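Local coordinates for arginase 1, mitochondrial (Arabidopsis thaliana, PDB 6VSU), which hydrolyses L-arginine to urea and L-ornithine, and agmatine to urea and putrescine, with two manganese ions bound in each subunit of a homohexamer, at residues 161-166 against 197-202; 201-206 against 263-268. All coordinates share one frame; numbering follows the deposited sequence.

Contact 1: residues 161-166 against 197-202; sequences LHLDAH and LQVGIR. With MN (manganese (II) ion), chain B; MN (manganese (II) ion), chain C; ORN (L-ornithine), chain D.
Leu161, His162 and Leu163 pair in parallel register with Leu197, Gln198 and Val199, the two strands of a beta-alpha-beta unit lying side by side in the parallel sheet of the arginase fold. Leu197 O receives His162 N, His162 O receives Val199 N, and Val199 O receives Asp164 N. In the loops beyond the strands, Arg202 N gives a bond to Ala165 O at 2.8 Å. On the apolar face, Val199 sits between two leucines: its CG2 meets Leu161 CD1 at 3.7 Å, while its CB lies beside Leu163 CD2. On the other face a chain of polar bonds leads toward the metals. Gln198 NE2, which also bonds Pro167 O, reaches ND1 at the edge of the His162 ring (2.9 Å), in the ring plane although the amide is turned 51° from it. The other ring nitrogen, His162 NE2, donates to the anti side of Asp164 OD2, probably helping to orient this carboxylate. Asp164 bridges both manganese ions, one by each oxygen, and its OD1 closes an Asx turn with His166 N. His166 ND1 joins Asp164 OD1 on one manganese, whose other ligands are Asp249, Asp251 and a water bridging to the second ion; the His166 ring is sandwiched between ornithine CD and Ala165 CB. Ala165 CB lies 3.5 Å above the plane of the Arg202 guanidinium, whose NH2 bonds Asp251 O and whose NH1 turns back to Gly200 O.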
# COMPACT_ATOMS: atom_id res chain seq x y z
N LEU E 161 13.52 30.35 13.67
CA LEU E 161 13.37 28.98 14.20
C LEU E 161 13.21 28.00 13.00
O LEU E 161 12.31 28.18 12.18
CB LEU E 161 12.23 28.88 15.20
CG LEU E 161 11.92 27.46 15.67
CD1 LEU E 161 13.07 26.92 16.45
CD2 LEU E 161 10.66 27.40 16.51
N HIS E 162 14.20 27.14 12.87
CA HIS E 162 14.42 26.17 11.79
C HIS E 162 14.24 24.77 12.39
O HIS E 162 15.07 24.35 13.15
CB HIS E 162 15.77 26.43 11.12
CG HIS E 162 16.08 25.48 10.02
ND1 HIS E 162 17.35 25.13 9.72
CD2 HIS E 162 15.26 24.74 9.23
CE1 HIS E 162 17.33 24.22 8.77
NE2 HIS E 162 16.05 23.97 8.43
N LEU E 163 13.11 24.14 12.13
CA LEU E 163 12.82 22.77 12.62
C LEU E 163 13.13 21.79 11.48
O LEU E 163 12.49 21.89 10.40
CB LEU E 163 11.35 22.69 13.06
CG LEU E 163 11.06 23.35 14.40
CD1 LEU E 163 9.57 23.65 14.53
CD2 LEU E 163 11.48 22.40 15.46
N ASP E 164 14.10 20.90 11.68
CA ASP E 164 14.56 20.06 10.58
C ASP E 164 15.46 18.96 11.11
O ASP E 164 16.20 19.21 12.10
CB ASP E 164 15.29 20.98 9.63
CG ASP E 164 15.51 20.43 8.24
OD1 ASP E 164 15.76 19.20 8.12
OD2 ASP E 164 15.44 21.25 7.30
N ALA E 165 15.46 17.78 10.47
CA ALA E 165 16.46 16.72 10.72
C ALA E 165 17.89 17.18 10.28
O ALA E 165 18.87 16.62 10.77
CB ALA E 165 16.03 15.42 10.05
N HIS E 166 17.98 18.14 9.35
CA HIS E 166 19.16 18.53 8.55
C HIS E 166 19.43 20.00 8.75
O HIS E 166 18.48 20.77 8.72
CB HIS E 166 18.91 18.27 7.05
CG HIS E 166 18.43 16.87 6.76
ND1 HIS E 166 17.05 16.57 6.63
CD2 HIS E 166 19.13 15.71 6.68
CE1 HIS E 166 16.96 15.28 6.48
NE2 HIS E 166 18.21 14.73 6.50
N LEU E 197 18.13 29.33 15.20
CA LEU E 197 18.00 28.15 16.05
C LEU E 197 17.49 27.00 15.17
O LEU E 197 16.39 27.16 14.56
CB LEU E 197 16.97 28.42 17.14
CG LEU E 197 17.49 29.15 18.36
CD1 LEU E 197 17.70 30.62 18.03
CD2 LEU E 197 16.56 28.96 19.57
N GLN E 198 18.31 25.95 15.07
CA GLN E 198 18.04 24.71 14.30
C GLN E 198 17.72 23.64 15.34
O GLN E 198 18.51 23.45 16.22
CB GLN E 198 19.27 24.40 13.45
CG GLN E 198 19.51 25.51 12.44
CD GLN E 198 20.50 25.06 11.40
OE1 GLN E 198 21.57 24.53 11.73
NE2 GLN E 198 20.17 25.31 10.14
N VAL E 199 16.51 23.10 15.27
CA VAL E 199 15.93 22.15 16.24
C VAL E 199 15.49 20.88 15.53
O VAL E 199 14.79 20.97 14.53
CB VAL E 199 14.76 22.80 17.00
CG1 VAL E 199 14.22 21.81 18.03
CG2 VAL E 199 15.23 24.10 17.64
N GLY E 200 15.84 19.74 16.12
CA GLY E 200 15.53 18.40 15.62
C GLY E 200 16.60 17.81 14.76
O GLY E 200 16.36 16.75 14.18
N ILE E 201 17.79 18.40 14.77
CA ILE E 201 18.91 18.01 13.87
C ILE E 201 19.35 16.59 14.25
O ILE E 201 19.64 16.36 15.42
CB ILE E 201 20.08 18.98 13.99
CG1 ILE E 201 19.74 20.41 13.59
CG2 ILE E 201 21.24 18.45 13.20
CD1 ILE E 201 19.32 20.54 12.14
N ARG E 202 19.47 15.68 13.29
CA ARG E 202 20.02 14.34 13.60
C ARG E 202 20.75 13.76 12.39
O ARG E 202 21.08 12.56 12.42
CB ARG E 202 18.88 13.46 14.08
CG ARG E 202 17.66 13.53 13.19
CD ARG E 202 16.51 12.79 13.80
NE ARG E 202 15.43 12.58 12.89
CZ ARG E 202 14.47 13.44 12.61
NH1 ARG E 202 14.46 14.66 13.10
NH2 ARG E 202 13.49 13.06 11.79
MN MN B . 15.31 17.96 6.38
MN MN C . 15.60 20.96 5.15
N ORN D . 22.02 13.81 2.02
CA ORN D . 21.67 15.21 2.35
CB ORN D . 20.19 15.31 2.71
CG ORN D . 19.60 16.70 2.63
CD ORN D . 18.13 16.74 2.98
NE ORN D . 17.60 18.05 3.33
C ORN D . 22.53 15.70 3.52
O ORN D . 23.57 15.09 3.77
OXT ORN D . 22.12 16.68 4.14
O HOH W 1 16.70 19.13 5.21
O HOH W 2 16.36 20.21 2.97

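Contact 2: residues 201-206 against 263-268. With ORN (L-ornithine), chain D.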
# COMPACT_ATOMS: atom_id res chain seq x y z
N ILE E 201 17.79 18.40 14.77
CA ILE E 201 18.91 18.01 13.87
C ILE E 201 19.35 16.59 14.25
O ILE E 201 19.64 16.36 15.42
CB ILE E 201 20.08 18.98 13.99
CG1 ILE E 201 19.74 20.41 13.59
CG2 ILE E 201 21.24 18.45 13.20
CD1 ILE E 201 19.32 20.54 12.14
N ARG E 202 19.47 15.68 13.29
CA ARG E 202 20.02 14.34 13.60
C ARG E 202 20.75 13.76 12.39
O ARG E 202 21.08 12.56 12.42
CB ARG E 202 18.88 13.46 14.08
CG ARG E 202 17.66 13.53 13.19
CD ARG E 202 16.51 12.79 13.80
NE ARG E 202 15.43 12.58 12.89
CZ ARG E 202 14.47 13.44 12.61
NH1 ARG E 202 14.46 14.66 13.10
NH2 ARG E 202 13.49 13.06 11.79
N SER E 203 20.97 14.56 11.35
CA SER E 203 21.78 14.19 10.18
C SER E 203 22.66 15.40 9.87
O SER E 203 22.18 16.39 9.27
CB SER E 203 20.90 13.78 8.99
OG SER E 203 21.71 13.54 7.83
N ILE E 204 23.91 15.33 10.29
CA ILE E 204 24.85 16.47 10.13
C ILE E 204 26.25 15.89 10.10
O ILE E 204 26.52 14.83 10.75
CB ILE E 204 24.61 17.49 11.26
CG1 ILE E 204 25.55 18.70 11.15
CG2 ILE E 204 24.73 16.86 12.63
CD1 ILE E 204 25.12 19.83 12.03
N ASN E 205 27.11 16.54 9.34
CA ASN E 205 28.52 16.09 9.22
C ASN E 205 29.43 17.24 9.60
O ASN E 205 28.92 18.29 9.95
CB ASN E 205 28.78 15.54 7.82
CG ASN E 205 28.63 16.54 6.70
OD1 ASN E 205 28.30 17.72 6.88
ND2 ASN E 205 28.94 16.08 5.52
N GLN E 206 30.74 17.05 9.48
CA GLN E 206 31.72 18.06 9.90
C GLN E 206 31.45 19.36 9.14
O GLN E 206 31.38 20.39 9.85
CB GLN E 206 33.17 17.60 9.79
CG GLN E 206 34.10 18.38 10.74
CD GLN E 206 33.57 18.61 12.16
OE1 GLN E 206 33.11 17.71 12.87
NE2 GLN E 206 33.60 19.86 12.60
N HIS E 263 13.52 12.26 2.84
CA HIS E 263 14.68 11.87 3.68
C HIS E 263 14.19 11.26 5.00
O HIS E 263 13.98 12.01 5.94
CB HIS E 263 15.59 13.10 3.90
CG HIS E 263 16.14 13.65 2.64
ND1 HIS E 263 17.34 13.23 2.12
CD2 HIS E 263 15.63 14.52 1.74
CE1 HIS E 263 17.57 13.83 0.96
NE2 HIS E 263 16.55 14.61 0.70
N ILE E 264 14.07 9.94 5.03
CA ILE E 264 13.64 9.17 6.22
C ILE E 264 14.83 9.17 7.18
O ILE E 264 15.91 8.64 6.82
CB ILE E 264 13.25 7.74 5.82
CG1 ILE E 264 12.09 7.67 4.84
CG2 ILE E 264 12.94 6.92 7.05
CD1 ILE E 264 10.92 8.46 5.33
N GLU E 265 14.64 9.78 8.34
CA GLU E 265 15.73 9.93 9.33
C GLU E 265 15.15 9.55 10.70
O GLU E 265 14.53 10.34 11.38
CB GLU E 265 16.35 11.34 9.21
CG GLU E 265 17.63 11.47 10.03
CD GLU E 265 18.81 10.66 9.53
OE1 GLU E 265 19.06 10.60 8.29
OE2 GLU E 265 19.51 10.11 10.42
N PRO E 266 15.23 8.28 11.12
CA PRO E 266 14.71 7.89 12.42
C PRO E 266 15.25 8.71 13.60
O PRO E 266 16.39 9.15 13.55
CB PRO E 266 15.07 6.40 12.52
CG PRO E 266 15.16 5.97 11.07
CD PRO E 266 15.80 7.15 10.37
N GLY E 267 14.44 8.83 14.66
CA GLY E 267 14.82 9.40 15.95
C GLY E 267 14.44 10.87 16.06
O GLY E 267 15.26 11.64 16.53
N GLY E 268 13.27 11.24 15.55
CA GLY E 268 12.83 12.63 15.43
C GLY E 268 11.81 13.01 16.49
O GLY E 268 11.60 12.25 17.45
N ORN D . 22.02 13.81 2.02
CA ORN D . 21.67 15.21 2.35
CB ORN D . 20.19 15.31 2.71
CG ORN D . 19.60 16.70 2.63
CD ORN D . 18.13 16.74 2.98
NE ORN D . 17.60 18.05 3.33
C ORN D . 22.53 15.70 3.52
O ORN D . 23.57 15.09 3.77
OXT ORN D . 22.12 16.68 4.14
O HOH W 3 21.83 10.35 7.65
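Arg202 reaches across to Glu265 where two loops meet, one following strand 193-201 and the other beyond strand 244-249, at the C-terminal edge of the parallel sheet where the arginase fold keeps its active site. The tight half is the arginine. Its NE and NH2 grip a single atom, Glu265 O, side-on at 2.8 and 2.9 Å, with that oxygen exactly in the guanidinium plane. The two bonds use the carbonyl differently: NH2 comes in its plane, NE from 47° above. Gly268 CA lies 3.3 Å over the centre of the guanidinium, on the face turned from Ala165, so the plane is clamped from both sides; a CB at Gly268 would fall too close to NH2. The first torsion of 48° sets CG between backbone N and carbonyl carbon, and the extended chain beyond carries CD to within 3.2 Å of Gly267 O. A methionine here would probably leave Glu265 O without its two donors and the carbonyls of Asp251 and Cys252, which NH2 and NH1 also hold, without theirs. The looser half is the side facing ornithine. There the Glu265 side chain, bent at chi2 (68°), slides past Arg202 in the opposite direction, its OE2 turned to a salt bridge with Lys310 of a neighbouring subunit. Ser203, a residue that binds ornithine, brings its CB nearest the carboxylate, 3.7 Å from Glu265 OE1. His263 stands apart from the 201-206 loop, ornithine CD over the centre of its ring. A water links the hydroxyl to the acid: it donates to Glu265 OE1 at 2.9 Å and is hydrogen-bonded to Ser203 OG at 3.2 Å.

In the fold
From the N terminus, strand 158-163 runs into the metal-binding loop that carries Asp164 and His166, and contact 1 closes the excursion through helix 183-189 when strand 193-201 returns beside it. Contact 2 starts where contact 1 stops: the two share Ile201 and Arg202, and a second, longer loop runs through strands 218-221 and 244-249 before 263-268 closes it. The loops follow one another, neither enclosing nor crossing. Contact 1 lies within the sheet and leads into the metal site; contact 2 joins loops at the sheet's C-terminal edge, where a neighbouring subunit also bonds to 263-268. Their centres lie about 9 Å apart, and a probable hydrogen bond from Ser203 N to Ala165 O (3.0 Å) joins them.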